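PDB 3LM3: DUF3863 domain-containing protein from Parabacteroides distasonis, which is of unknown function but is probably a carbohydrate-active enzyme, related to glycoside hydrolases and polysaccharide deacetylases. Local coordinates for residues T24-I29 and R71-F76; N284-Q289 and D301-W306; N364-L369 and Q437-K442; A382-F387 and N413-K418. One frame throughout, in Å; residues are numbered along the deposited sequence. Where two conformers were deposited one is given.

Contact 1 of 4, residues T24-I29 and R71-F76; sequences TLCIMI and RLTWGF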
loop_
_atom_site.group_PDB
_atom_site.type_symbol
_atom_site.label_atom_id
_atom_site.label_comp_id
_atom_site.label_asym_id
_atom_site.label_seq_id
_atom_site.Cartn_x
_atom_site.Cartn_y
_atom_site.Cartn_z
ATOM N N THR A 24 4.962 -3.921 7.578
ATOM C CA THR A 24 5.313 -4.787 6.465
ATOM C C THR A 24 6.107 -3.978 5.454
ATOM O O THR A 24 5.561 -3.063 4.825
ATOM C CB THR A 24 4.091 -5.414 5.810
ATOM O OG1 THR A 24 3.184 -4.407 5.340
ATOM C CG2 THR A 24 3.333 -6.335 6.773
ATOM N N LEU A 25 7.386 -4.304 5.289
ATOM C CA LEU A 25 8.259 -3.688 4.309
ATOM C C LEU A 25 8.500 -4.629 3.151
ATOM O O LEU A 25 8.684 -5.838 3.332
ATOM C CB LEU A 25 9.626 -3.382 4.924
ATOM C CG LEU A 25 10.735 -2.924 3.971
ATOM C CD1 LEU A 25 10.404 -1.577 3.338
ATOM C CD2 LEU A 25 12.097 -2.865 4.709
ATOM N N CYS A 26 8.506 -4.073 1.960
ATOM C CA CYS A 26 9.002 -4.743 0.762
ATOM C C CYS A 26 10.160 -3.945 0.171
ATOM O O CYS A 26 10.101 -2.707 0.095
ATOM C CB CYS A 26 7.909 -4.869 -0.278
ATOM S SG CYS A 26 8.466 -5.373 -1.939
ATOM N N ILE A 27 11.219 -4.657 -0.194
ATOM C CA ILE A 27 12.320 -4.095 -0.989
ATOM C C ILE A 27 12.184 -4.622 -2.417
ATOM O O ILE A 27 12.109 -5.864 -2.616
ATOM C CB ILE A 27 13.722 -4.427 -0.395
ATOM C CG1 ILE A 27 13.862 -3.808 0.990
ATOM C CG2 ILE A 27 14.835 -3.913 -1.339
ATOM C CD1 ILE A 27 15.122 -4.174 1.689
HETATM N N MSE A 28 12.118 -3.718 -3.393
HETATM C CA MSE A 28 11.898 -4.048 -4.795
HETATM C C MSE A 28 13.222 -4.137 -5.550
HETATM O O MSE A 28 14.093 -3.254 -5.407
HETATM C CB MSE A 28 11.026 -3.012 -5.475
HETATM C CG MSE A 28 10.736 -3.254 -6.923
HETATM SE SE MSE A 28 9.687 -1.795 -7.644
HETATM C CE MSE A 28 9.116 -2.678 -9.272
ATOM N N ILE A 29 13.363 -5.200 -6.330
ATOM C CA ILE A 29 14.510 -5.436 -7.206
ATOM C C ILE A 29 14.006 -5.427 -8.659
ATOM O O ILE A 29 13.041 -6.093 -9.002
ATOM C CB ILE A 29 15.169 -6.788 -6.931
ATOM C CG1 ILE A 29 15.513 -6.978 -5.447
ATOM C CG2 ILE A 29 16.415 -6.970 -7.828
ATOM C CD1 ILE A 29 16.428 -5.987 -4.870
ATOM N N ARG A 71 11.512 -9.311 9.539
ATOM C CA ARG A 71 11.628 -9.855 8.192
ATOM C C ARG A 71 10.778 -9.035 7.253
ATOM O O ARG A 71 9.904 -8.255 7.683
ATOM C CB ARG A 71 11.272 -11.335 8.141
ATOM C CG ARG A 71 9.891 -11.632 8.636
ATOM C CD ARG A 71 9.889 -11.840 10.165
ATOM N NE ARG A 71 8.636 -12.402 10.611
ATOM C CZ ARG A 71 8.300 -12.567 11.884
ATOM N NH1 ARG A 71 9.153 -12.255 12.851
ATOM N NH2 ARG A 71 7.112 -13.062 12.189
ATOM N N LEU A 72 11.093 -9.164 5.970
ATOM C CA LEU A 72 10.512 -8.323 4.934
ATOM C C LEU A 72 10.243 -9.141 3.680
ATOM O O LEU A 72 10.618 -10.308 3.569
ATOM C CB LEU A 72 11.435 -7.147 4.662
ATOM C CG LEU A 72 12.862 -7.411 4.181
ATOM C CD1 LEU A 72 12.934 -7.910 2.732
ATOM C CD2 LEU A 72 13.738 -6.139 4.391
ATOM N N THR A 73 9.567 -8.524 2.720
ATOM C CA THR A 73 9.284 -9.108 1.433
ATOM C C THR A 73 10.221 -8.564 0.387
ATOM O O THR A 73 10.254 -7.350 0.169
ATOM C CB THR A 73 7.839 -8.800 1.038
ATOM O OG1 THR A 73 6.951 -9.346 2.027
ATOM C CG2 THR A 73 7.472 -9.349 -0.333
ATOM N N TRP A 74 10.942 -9.451 -0.284
ATOM C CA TRP A 74 11.717 -9.098 -1.476
ATOM C C TRP A 74 10.818 -9.276 -2.671
ATOM O O TRP A 74 10.271 -10.361 -2.888
ATOM C CB TRP A 74 12.905 -10.034 -1.596
ATOM C CG TRP A 74 13.898 -9.939 -0.477
ATOM C CD1 TRP A 74 14.000 -10.784 0.607
ATOM C CD2 TRP A 74 14.963 -8.978 -0.330
ATOM N NE1 TRP A 74 15.054 -10.398 1.397
ATOM C CE2 TRP A 74 15.658 -9.292 0.842
ATOM C CE3 TRP A 74 15.380 -7.857 -1.086
ATOM C CZ2 TRP A 74 16.760 -8.558 1.283
ATOM C CZ3 TRP A 74 16.481 -7.136 -0.654
ATOM C CH2 TRP A 74 17.165 -7.478 0.520
ATOM N N GLY A 75 10.655 -8.239 -3.462
ATOM C CA GLY A 75 9.819 -8.308 -4.631
ATOM C C GLY A 75 10.626 -8.059 -5.888
ATOM O O GLY A 75 11.305 -7.032 -5.999
ATOM N N PHE A 76 10.557 -8.987 -6.850
ATOM C CA PHE A 76 11.335 -8.913 -8.091
ATOM C C PHE A 76 10.438 -8.722 -9.302
ATOM O O PHE A 76 9.429 -9.409 -9.449
ATOM C CB PHE A 76 12.058 -10.239 -8.340
ATOM C CG PHE A 76 13.233 -10.522 -7.422
ATOM C CD1 PHE A 76 13.062 -10.913 -6.111
ATOM C CD2 PHE A 76 14.511 -10.424 -7.914
ATOM C CE1 PHE A 76 14.177 -11.187 -5.305
ATOM C CE2 PHE A 76 15.623 -10.682 -7.108
ATOM C CZ PHE A 76 15.445 -11.046 -5.823
HETATM O O HOH W 1 8.701 -5.633 7.599
#

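Contact 2 of 4, residues N284-Q289 and D301-W306; sequences NIWEAQ and DAMKMW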
loop_
_atom_site.group_PDB
_atom_site.type_symbol
_atom_site.label_atom_id
_atom_site.label_comp_id
_atom_site.label_asym_id
_atom_site.label_seq_id
_atom_site.Cartn_x
_atom_site.Cartn_y
_atom_site.Cartn_z
ATOM N N ASN A 284 5.119 -0.342 3.794
ATOM C CA ASN A 284 6.101 0.506 3.113
ATOM C C ASN A 284 6.835 -0.306 2.067
ATOM O O ASN A 284 6.967 -1.521 2.174
ATOM C CB ASN A 284 7.075 1.101 4.124
ATOM C CG ASN A 284 7.600 2.482 3.738
ATOM O OD1 ASN A 284 7.372 2.986 2.638
ATOM N ND2 ASN A 284 8.311 3.113 4.700
ATOM N N ILE A 285 7.265 0.389 1.020
ATOM C CA ILE A 285 8.010 -0.198 -0.106
ATOM C C ILE A 285 9.204 0.705 -0.367
ATOM O O ILE A 285 9.032 1.907 -0.587
ATOM C CB ILE A 285 7.165 -0.365 -1.365
ATOM C CG1 ILE A 285 5.997 -1.326 -1.100
ATOM C CG2 ILE A 285 8.048 -0.868 -2.544
ATOM C CD1 ILE A 285 4.924 -1.364 -2.207
ATOM N N TRP A 286 10.398 0.153 -0.291
ATOM C CA TRP A 286 11.657 0.840 -0.594
ATOM C C TRP A 286 12.305 0.154 -1.778
ATOM O O TRP A 286 12.610 -1.046 -1.737
ATOM C CB TRP A 286 12.637 0.773 0.572
ATOM C CG TRP A 286 12.284 1.566 1.797
ATOM C CD1 TRP A 286 11.048 1.655 2.404
ATOM C CD2 TRP A 286 13.147 2.415 2.564
ATOM N NE1 TRP A 286 11.125 2.476 3.496
ATOM C CE2 TRP A 286 12.392 2.967 3.609
ATOM C CE3 TRP A 286 14.482 2.816 2.435
ATOM C CZ2 TRP A 286 12.939 3.833 4.546
ATOM C CZ3 TRP A 286 15.011 3.655 3.381
ATOM C CH2 TRP A 286 14.254 4.163 4.405
ATOM N N GLU A 287 12.572 0.887 -2.840
ATOM C CA GLU A 287 13.245 0.304 -3.979
ATOM C C GLU A 287 14.743 0.234 -3.721
ATOM O O GLU A 287 15.347 1.211 -3.269
ATOM C CB GLU A 287 12.977 1.134 -5.213
ATOM C CG GLU A 287 11.510 1.227 -5.634
ATOM C CD GLU A 287 10.651 2.193 -4.823
ATOM O OE1 GLU A 287 11.161 3.031 -4.031
ATOM O OE2 GLU A 287 9.427 2.181 -5.041
ATOM N N ALA A 288 15.320 -0.937 -3.977
ATOM C CA ALA A 288 16.757 -1.151 -3.761
ATOM C C ALA A 288 17.598 -0.108 -4.498
ATOM O O ALA A 288 18.650 0.303 -4.003
ATOM C CB ALA A 288 17.148 -2.532 -4.187
ATOM N N GLN A 289 17.153 0.297 -5.677
ATOM C CA GLN A 289 17.915 1.251 -6.485
ATOM C C GLN A 289 18.090 2.608 -5.812
ATOM O O GLN A 289 18.911 3.425 -6.274
ATOM C CB GLN A 289 17.314 1.406 -7.880
ATOM C CG GLN A 289 15.869 1.891 -7.990
ATOM C CD GLN A 289 15.668 3.357 -7.674
ATOM O OE1 GLN A 289 15.211 3.706 -6.606
ATOM N NE2 GLN A 289 16.024 4.240 -8.620
ATOM N N ASP A 301 21.107 5.175 6.389
ATOM C CA ASP A 301 20.812 5.927 7.609
ATOM C C ASP A 301 19.305 6.149 7.774
ATOM O O ASP A 301 18.781 6.052 8.870
ATOM C CB ASP A 301 21.520 7.295 7.628
ATOM C CG ASP A 301 23.005 7.197 7.927
ATOM O OD1 ASP A 301 23.509 6.118 8.321
ATOM O OD2 ASP A 301 23.672 8.239 7.730
ATOM N N ALA A 302 18.610 6.449 6.687
ATOM C CA ALA A 302 17.173 6.625 6.751
ATOM C C ALA A 302 16.472 5.341 7.196
ATOM O O ALA A 302 15.549 5.364 8.033
ATOM C CB ALA A 302 16.631 7.090 5.375
HETATM N N MSE A 303 16.904 4.205 6.642
HETATM C CA MSE A 303 16.303 2.919 7.014
HETATM C C MSE A 303 16.534 2.634 8.486
HETATM O O MSE A 303 15.615 2.239 9.193
HETATM C CB MSE A 303 16.942 1.816 6.175
HETATM C CG MSE A 303 16.508 0.404 6.534
HETATM SE SE MSE A 303 14.636 0.010 6.137
HETATM C CE MSE A 303 14.802 -0.291 4.222
ATOM N N LYS A 304 17.770 2.812 8.960
ATOM C CA LYS A 304 18.093 2.607 10.367
ATOM C C LYS A 304 17.241 3.516 11.260
ATOM O O LYS A 304 16.737 3.092 12.310
ATOM C CB LYS A 304 19.590 2.874 10.631
ATOM C CG LYS A 304 20.549 1.893 9.979
ATOM C CD LYS A 304 22.022 2.304 10.212
ATOM C CE LYS A 304 23.002 1.374 9.476
ATOM N NZ LYS A 304 24.418 1.839 9.602
HETATM N N MSE A 305 17.088 4.774 10.857
HETATM C CA MSE A 305 16.355 5.736 11.642
HETATM C C MSE A 305 14.873 5.325 11.764
HETATM O O MSE A 305 14.270 5.346 12.850
HETATM C CB MSE A 305 16.478 7.100 10.970
HETATM C CG MSE A 305 16.237 8.223 11.873
HETATM SE SE MSE A 305 16.566 9.904 11.001
HETATM C CE MSE A 305 18.472 10.049 11.403
ATOM N N TRP A 306 14.300 4.946 10.620
ATOM C CA TRP A 306 12.930 4.532 10.556
ATOM C C TRP A 306 12.670 3.346 11.484
ATOM O O TRP A 306 11.757 3.374 12.332
ATOM C CB TRP A 306 12.562 4.180 9.105
ATOM C CG TRP A 306 11.162 3.588 8.979
ATOM C CD1 TRP A 306 10.001 3.989 9.623
ATOM C CD2 TRP A 306 10.794 2.496 8.141
ATOM N NE1 TRP A 306 8.960 3.206 9.231
ATOM C CE2 TRP A 306 9.411 2.260 8.335
ATOM C CE3 TRP A 306 11.513 1.666 7.271
ATOM C CZ2 TRP A 306 8.726 1.254 7.659
ATOM C CZ3 TRP A 306 10.824 0.663 6.611
ATOM C CH2 TRP A 306 9.458 0.447 6.830
#

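Contact 3 of 4, residues N364-L369 and Q437-K442; sequences NKEFRL and QDLIRK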
loop_
_atom_site.group_PDB
_atom_site.type_symbol
_atom_site.label_atom_id
_atom_site.label_comp_id
_atom_site.label_asym_id
_atom_site.label_seq_id
_atom_site.Cartn_x
_atom_site.Cartn_y
_atom_site.Cartn_z
ATOM N N ASN A 364 -16.051 0.734 5.884
ATOM C CA ASN A 364 -16.754 -0.518 6.164
ATOM C C ASN A 364 -17.111 -1.200 4.826
ATOM O O ASN A 364 -16.763 -0.705 3.757
ATOM C CB ASN A 364 -17.973 -0.254 7.054
ATOM C CG ASN A 364 -18.967 0.666 6.395
ATOM O OD1 ASN A 364 -19.574 0.330 5.387
ATOM N ND2 ASN A 364 -19.088 1.886 6.942
ATOM N N LYS A 365 -17.777 -2.347 4.885
ATOM C CA LYS A 365 -18.087 -3.103 3.672
ATOM C C LYS A 365 -18.885 -2.288 2.657
ATOM O O LYS A 365 -18.770 -2.479 1.467
ATOM C CB LYS A 365 -18.870 -4.369 4.041
ATOM C CG LYS A 365 -19.273 -5.232 2.862
ATOM C CD LYS A 365 -20.034 -6.466 3.289
ATOM C CE LYS A 365 -21.492 -6.193 3.435
ATOM N NZ LYS A 365 -22.314 -7.427 3.788
ATOM N N GLU A 366 -19.747 -1.403 3.158
ATOM C CA GLU A 366 -20.706 -0.725 2.302
ATOM C C GLU A 366 -20.317 0.677 1.841
ATOM O O GLU A 366 -20.873 1.139 0.861
ATOM C CB GLU A 366 -22.085 -0.750 2.929
ATOM C CG GLU A 366 -22.702 -2.151 2.871
ATOM C CD GLU A 366 -24.140 -2.189 3.374
ATOM O OE1 GLU A 366 -24.351 -2.015 4.587
ATOM O OE2 GLU A 366 -25.032 -2.389 2.532
ATOM N N PHE A 367 -19.390 1.337 2.536
ATOM C CA PHE A 367 -18.901 2.642 2.096
ATOM C C PHE A 367 -17.633 3.042 2.842
ATOM O O PHE A 367 -17.301 2.479 3.893
ATOM C CB PHE A 367 -19.958 3.738 2.277
ATOM C CG PHE A 367 -20.351 4.007 3.714
ATOM C CD1 PHE A 367 -21.400 3.315 4.308
ATOM C CD2 PHE A 367 -19.695 4.970 4.468
ATOM C CE1 PHE A 367 -21.784 3.587 5.629
ATOM C CE2 PHE A 367 -20.058 5.230 5.794
ATOM C CZ PHE A 367 -21.110 4.527 6.371
ATOM N N ARG A 368 -16.954 4.034 2.276
ATOM C CA ARG A 368 -16.022 4.827 3.068
ATOM C C ARG A 368 -16.508 6.258 3.122
ATOM O O ARG A 368 -17.209 6.735 2.218
ATOM C CB ARG A 368 -14.580 4.733 2.531
ATOM C CG ARG A 368 -14.352 5.422 1.195
ATOM C CD ARG A 368 -12.920 5.409 0.727
ATOM N NE ARG A 368 -12.681 6.491 -0.212
ATOM C CZ ARG A 368 -11.543 6.730 -0.835
ATOM N NH1 ARG A 368 -10.522 5.882 -0.749
ATOM N NH2 ARG A 368 -11.415 7.814 -1.567
ATOM N N LEU A 369 -16.082 6.939 4.172
ATOM C CA LEU A 369 -16.496 8.299 4.471
ATOM C C LEU A 369 -15.343 9.035 5.142
ATOM O O LEU A 369 -14.790 8.536 6.101
ATOM C CB LEU A 369 -17.691 8.298 5.421
ATOM C CG LEU A 369 -18.174 9.618 6.026
ATOM C CD1 LEU A 369 -18.863 10.491 4.961
ATOM C CD2 LEU A 369 -19.173 9.357 7.185
ATOM N N GLN A 437 -27.528 9.482 3.955
ATOM C CA GLN A 437 -27.646 9.606 5.401
ATOM C C GLN A 437 -28.082 8.285 6.052
ATOM O O GLN A 437 -27.621 7.957 7.156
ATOM C CB GLN A 437 -28.653 10.710 5.780
ATOM C CG GLN A 437 -28.155 12.119 5.463
ATOM C CD GLN A 437 -29.083 13.209 5.950
ATOM O OE1 GLN A 437 -29.650 13.114 7.044
ATOM N NE2 GLN A 437 -29.240 14.249 5.141
ATOM N N ASP A 438 -29.039 7.604 5.445
ATOM C CA ASP A 438 -29.593 6.389 6.067
ATOM C C ASP A 438 -28.523 5.302 6.164
ATOM O O ASP A 438 -28.402 4.640 7.210
ATOM C CB ASP A 438 -30.777 5.840 5.277
ATOM C CG ASP A 438 -32.032 6.677 5.436
ATOM O OD1 ASP A 438 -32.215 7.323 6.502
ATOM O OD2 ASP A 438 -32.807 6.642 4.466
ATOM N N LEU A 439 -27.753 5.167 5.088
ATOM C CA LEU A 439 -26.601 4.224 5.037
ATOM C C LEU A 439 -25.559 4.581 6.081
ATOM O O LEU A 439 -25.100 3.714 6.833
ATOM C CB LEU A 439 -25.984 4.181 3.643
ATOM C CG LEU A 439 -24.859 3.153 3.413
ATOM C CD1 LEU A 439 -25.406 1.747 3.676
ATOM C CD2 LEU A 439 -24.265 3.224 2.020
ATOM N N ILE A 440 -25.210 5.863 6.176
ATOM C CA ILE A 440 -24.333 6.309 7.233
ATOM C C ILE A 440 -24.871 5.999 8.631
ATOM O O ILE A 440 -24.142 5.493 9.478
ATOM C CB ILE A 440 -23.961 7.819 7.072
ATOM C CG1 ILE A 440 -23.171 8.016 5.783
ATOM C CG2 ILE A 440 -23.173 8.334 8.246
ATOM C CD1 ILE A 440 -23.003 9.463 5.397
ATOM N N ARG A 441 -26.150 6.326 8.862
ATOM C CA ARG A 441 -26.764 6.146 10.189
ATOM C C ARG A 441 -26.775 4.681 10.640
ATOM O O ARG A 441 -26.613 4.413 11.838
ATOM C CB ARG A 441 -28.193 6.714 10.237
ATOM C CG ARG A 441 -28.778 6.770 11.651
ATOM C CD ARG A 441 -30.244 7.193 11.664
ATOM N NE ARG A 441 -30.402 8.579 11.237
ATOM C CZ ARG A 441 -30.320 9.636 12.040
ATOM N NH1 ARG A 441 -30.085 9.484 13.340
ATOM N NH2 ARG A 441 -30.476 10.853 11.541
ATOM N N LYS A 442 -26.927 3.768 9.687
ATOM C CA LYS A 442 -26.850 2.313 9.893
ATOM C C LYS A 442 -25.564 1.892 10.579
ATOM O O LYS A 442 -25.562 0.976 11.404
ATOM C CB LYS A 442 -26.951 1.600 8.542
ATOM C CG LYS A 442 -26.783 0.077 8.568
ATOM C CD LYS A 442 -26.979 -0.501 7.177
ATOM C CE LYS A 442 -26.610 -1.980 7.095
ATOM N NZ LYS A 442 -26.956 -2.532 5.752
#

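Contact 4 of 4, residues A382-F387 and N413-K418; sequences AYVIDF and NKINQK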
loop_
_atom_site.group_PDB
_atom_site.type_symbol
_atom_site.label_atom_id
_atom_site.label_comp_id
_atom_site.label_asym_id
_atom_site.label_seq_id
_atom_site.Cartn_x
_atom_site.Cartn_y
_atom_site.Cartn_z
ATOM N N ALA A 382 -17.388 19.945 10.763
ATOM C CA ALA A 382 -16.742 19.003 9.850
ATOM C C ALA A 382 -17.570 18.917 8.562
ATOM O O ALA A 382 -18.804 19.025 8.580
ATOM C CB ALA A 382 -16.598 17.638 10.491
ATOM N N TYR A 383 -16.859 18.802 7.453
ATOM C CA TYR A 383 -17.424 18.621 6.139
ATOM C C TYR A 383 -17.083 17.252 5.585
ATOM O O TYR A 383 -15.984 16.757 5.741
ATOM C CB TYR A 383 -16.878 19.680 5.179
ATOM C CG TYR A 383 -17.372 21.062 5.501
ATOM C CD1 TYR A 383 -16.795 21.808 6.521
ATOM C CD2 TYR A 383 -18.437 21.599 4.814
ATOM C CE1 TYR A 383 -17.278 23.082 6.833
ATOM C CE2 TYR A 383 -18.933 22.877 5.118
ATOM C CZ TYR A 383 -18.341 23.601 6.126
ATOM O OH TYR A 383 -18.825 24.873 6.444
ATOM N N VAL A 384 -18.034 16.679 4.863
ATOM C CA VAL A 384 -17.790 15.477 4.099
ATOM C C VAL A 384 -16.910 15.837 2.918
ATOM O O VAL A 384 -17.285 16.632 2.060
ATOM C CB VAL A 384 -19.110 14.864 3.559
ATOM C CG1 VAL A 384 -18.834 13.599 2.707
ATOM C CG2 VAL A 384 -20.075 14.507 4.692
ATOM N N ILE A 385 -15.725 15.208 2.849
ATOM C CA ILE A 385 -14.846 15.350 1.693
ATOM C C ILE A 385 -14.767 14.088 0.831
ATOM O O ILE A 385 -14.236 14.127 -0.284
ATOM C CB ILE A 385 -13.413 15.834 2.060
ATOM C CG1 ILE A 385 -12.640 14.791 2.864
ATOM C CG2 ILE A 385 -13.503 17.171 2.806
ATOM C CD1 ILE A 385 -11.109 15.079 2.888
ATOM N N ASP A 386 -15.268 12.966 1.343
ATOM C CA ASP A 386 -15.338 11.726 0.568
ATOM C C ASP A 386 -16.523 10.930 1.079
ATOM O O ASP A 386 -16.684 10.742 2.283
ATOM C CB ASP A 386 -14.044 10.897 0.708
ATOM C CG ASP A 386 -13.925 9.808 -0.332
ATOM O OD1 ASP A 386 -14.545 8.731 -0.103
ATOM O OD2 ASP A 386 -13.164 10.037 -1.319
ATOM N N PHE A 387 -17.354 10.446 0.163
ATOM C CA PHE A 387 -18.366 9.454 0.463
ATOM C C PHE A 387 -18.447 8.575 -0.761
ATOM O O PHE A 387 -18.904 9.022 -1.827
ATOM C CB PHE A 387 -19.715 10.095 0.791
ATOM C CG PHE A 387 -20.785 9.088 1.102
ATOM C CD1 PHE A 387 -20.651 8.236 2.204
ATOM C CD2 PHE A 387 -21.916 8.996 0.323
ATOM C CE1 PHE A 387 -21.619 7.292 2.487
ATOM C CE2 PHE A 387 -22.899 8.044 0.614
ATOM C CZ PHE A 387 -22.752 7.210 1.698
ATOM N N ASN A 413 -17.999 7.626 -6.894
ATOM C CA ASN A 413 -19.406 7.844 -7.167
ATOM C C ASN A 413 -19.838 9.157 -6.515
ATOM O O ASN A 413 -19.687 10.193 -7.154
ATOM C CB ASN A 413 -20.272 6.613 -6.837
ATOM C CG ASN A 413 -19.916 5.950 -5.522
ATOM O OD1 ASN A 413 -20.080 6.522 -4.457
ATOM N ND2 ASN A 413 -19.516 4.682 -5.607
ATOM N N LYS A 414 -20.274 9.173 -5.263
ATOM C CA LYS A 414 -20.934 10.387 -4.722
ATOM C C LYS A 414 -19.988 11.598 -4.532
ATOM O O LYS A 414 -20.145 12.635 -5.187
ATOM C CB LYS A 414 -21.683 10.066 -3.420
ATOM C CG LYS A 414 -22.725 8.938 -3.538
ATOM C CD LYS A 414 -23.655 9.117 -4.761
ATOM C CE LYS A 414 -24.993 8.324 -4.639
ATOM N NZ LYS A 414 -26.012 8.990 -3.754
ATOM N N ILE A 415 -19.023 11.475 -3.629
ATOM C CA ILE A 415 -18.063 12.528 -3.331
ATOM C C ILE A 415 -16.681 11.878 -3.194
ATOM O O ILE A 415 -16.524 10.915 -2.443
ATOM C CB ILE A 415 -18.414 13.273 -2.002
ATOM C CG1 ILE A 415 -19.834 13.887 -2.096
ATOM C CG2 ILE A 415 -17.409 14.376 -1.668
ATOM C CD1 ILE A 415 -20.274 14.641 -0.859
ATOM N N ASN A 416 -15.689 12.443 -3.886
ATOM C CA ASN A 416 -14.320 11.912 -3.830
ATOM C C ASN A 416 -13.345 12.989 -3.368
ATOM O O ASN A 416 -13.395 14.123 -3.841
ATOM C CB ASN A 416 -13.912 11.339 -5.183
ATOM C CG ASN A 416 -12.436 11.046 -5.251
ATOM O OD1 ASN A 416 -11.659 11.919 -5.644
ATOM N ND2 ASN A 416 -12.040 9.858 -4.784
ATOM N N GLN A 417 -12.420 12.605 -2.481
ATOM C CA GLN A 417 -11.497 13.541 -1.817
ATOM C C GLN A 417 -10.629 14.366 -2.748
ATOM O O GLN A 417 -10.231 15.461 -2.372
ATOM C CB GLN A 417 -10.613 12.796 -0.829
ATOM C CG GLN A 417 -9.625 11.821 -1.481
ATOM C CD GLN A 417 -8.836 11.009 -0.469
ATOM O OE1 GLN A 417 -8.587 11.481 0.644
ATOM N NE2 GLN A 417 -8.403 9.799 -0.861
ATOM N N LYS A 418 -10.322 13.868 -3.948
ATOM C CA LYS A 418 -9.458 14.611 -4.847
ATOM C C LYS A 418 -10.128 15.891 -5.355
ATOM O O LYS A 418 -9.450 16.805 -5.841
ATOM C CB LYS A 418 -8.995 13.732 -6.014
ATOM C CG LYS A 418 -8.369 12.410 -5.603
ATOM C CD LYS A 418 -7.029 12.581 -4.839
ATOM C CE LYS A 418 -6.558 11.267 -4.318
ATOM N NZ LYS A 418 -5.188 11.369 -3.684
#

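Contact 1 of 4, residues T24-I29 and R71-F76
Strands 24-29 and 73-76 run parallel, paired from Cys26 with Thr73 to Ile29 with Phe76, in the central sheet of the DUF3863 domain, which probably belongs with the glycoside hydrolase and deacetylase folds. Their short axes lie 4.6 Å apart, twisted by 30°. The chain links them through helix 53-64, a beta-alpha-beta crossover. Four backbone bonds join them: Thr73 N to Leu25 O, Ile27 N to Thr73 O, Gly75 N to Ile27 O and Ile29 N to Gly75 O, the last at 2.8 Å. Where the pairing starts, a water spans Leu25 N and Arg71 O. Ile27, Ile29, Trp74 and Phe76 share one face, where Trp74 reaches helices 53-64 and 86-102 and Phe76 the latter. With Ile27 CG1 opposite the carbonyl carbon (chi1 -62°), Ile27 CG2 is left to meet Trp74 CZ3 at 3.7 Å, and Ile27 CD1 meets Leu72 CD2 at 3.6 Å. Trp74 NE1 hydrogen bonds to Asp104, which helps fix the ring's rotation. Cys26 and Thr73 project from the other face, and Thr73 OG1 is held by Glu105. At the carboxyl ends, Ile29 CB sits over one face of the Phe76 ring as a CH-pi contact, 4.1 Å from the centroid and 23° off the normal.

Contact 2 of 4, residues N284-Q289 and D301-W306
In this beta-alpha unit of the parallel-sheet domain, strand 280-287 is followed by helix 296-313, which packs back on the sheet; Trp286 meets Ala302, Met303 and Trp306 on the inner side of the helix, and the two short segments run nearly antiparallel at 161°. The selenomethionine Met303 folds over one indole face: bends at chi2 and chi3 set Met303 SE 4.3 Å from the centroid of the Trp286 six-membered ring, a Met-aromatic contact, while Met303 CE rests 3.6 Å from Trp286 CD2. At the indole's rim, Trp286 CH2 approaches Met303 N at 3.5 Å. The two indoles, Trp286 and Trp306, lie nearly parallel but offset, planes 13° apart, with Trp286 NE1 3.6 Å from Trp306 CZ3. Asn284 ND2 sits over a face of Trp306, 3.5 Å from CZ2, its amide plane almost perpendicular to the ring. Asn284 ND2 donates to Val244 O, and Trp306 NE1 to Glu266. The interface is thus held by dispersion and by the Met-aromatic contact, selenium in this crystal standing in for the usual sulfur; these buried N-H groups find their acceptors outside the two segments.

Contact 3 of 4, residues N364-L369 and Q437-K442
Phe367 and Leu439 overlap from opposing sides of the interface, so that Phe367 CD1 lies 3.6 Å from Leu439 CG and Phe367 CE1 comes within 3.5 Å of Leu439 O. Farther round the ring, Phe367 CZ is 3.8 Å from Ile440 CA, with the Ile440 side chain crossing at about a right angle. The phenyl group reaches this position because CG is placed between its own backbone N and carbonyl carbon (chi1 64°). Asn364 steadies the turn before it: OD1 accepts from Glu366 N in an Asx turn and also from Phe367 N, while ND2 lies over a face of the Phe367 ring and hydrogen-bonds to Tyr444 OH. Toward the exposed side, Lys442 stretches out fully across Glu366; Lys442 NZ makes a salt bridge to Glu366 OE1 at 2.9 Å, on its syn lone pair. The same oxygen binds Tyr443 OH, so two partners grip it. The 437-442 part of helix 434-443 crosses 367-369 at 90°, packing on the antiparallel sheet, with Phe387 of strand 383-389 touching both Phe367 and Ile440.

Contact 4 of 4, residues A382-F387 and N413-K418
Ile415 packs closely against strand 383-389, Ile415 CG2 3.5 Å from Ile385 O and Ile415 CD1 4.0 Å from Val384 CG1. The backbone adds a single antiparallel hydrogen-bonded pair: Phe387 N donates to Ile415 O at 2.8 Å, and Ile415 N to Phe387 O at 3.0 Å. One residue back, Asp386 swings its carboxylate across to the loop, with CG anti to the backbone N (chi1 -165°); Asp386 OD2 takes Gln417 N at 2.9 Å on its anti side, and Arg368 forms a salt bridge to the same oxygen, which probably favours the charged form. Lys414 and Asn413 make the looser, partly exposed margin. Here Lys414 CB is 3.4 Å from Phe387 O, and CB and CG lie beside Phe387 CD2, while NZ leads off to a salt bridge with Asp436. A classic beta bulge sets Ile385 and Asp386 opposite the single residue Ala370 of strand 367-374. Loop 413-418 thus borders strand 383-389 on the side away from strand 367-374, and the Phe387 side chain touches Ile440 and Asp436 of helix 434-443.

Overall arrangement
The four contacts fall in two regions on opposite sides of the chain's centre. Contacts 1 and 2 have centres 11 Å apart and share the parallel sheet, strand 21-29 lying between 73-76 and 280-287; Cys26 O and Trp286 N join them directly. Contacts 3 and 4, with centres 13 Å apart, meet on neighbouring strands 367-374 and 383-389 of the antiparallel sheet, through the Arg368 to Asp386 salt bridge and the Phe367 to Phe387 ring pair. Along the chain, contacts 1, 2 and 3 follow in series and contact 4 is nested within the loop closed by contact 3. Centres 33 to 37 Å apart separate the pairs, consistent with a hydrolase-like core followed by a smaller beta-rich C-terminal module.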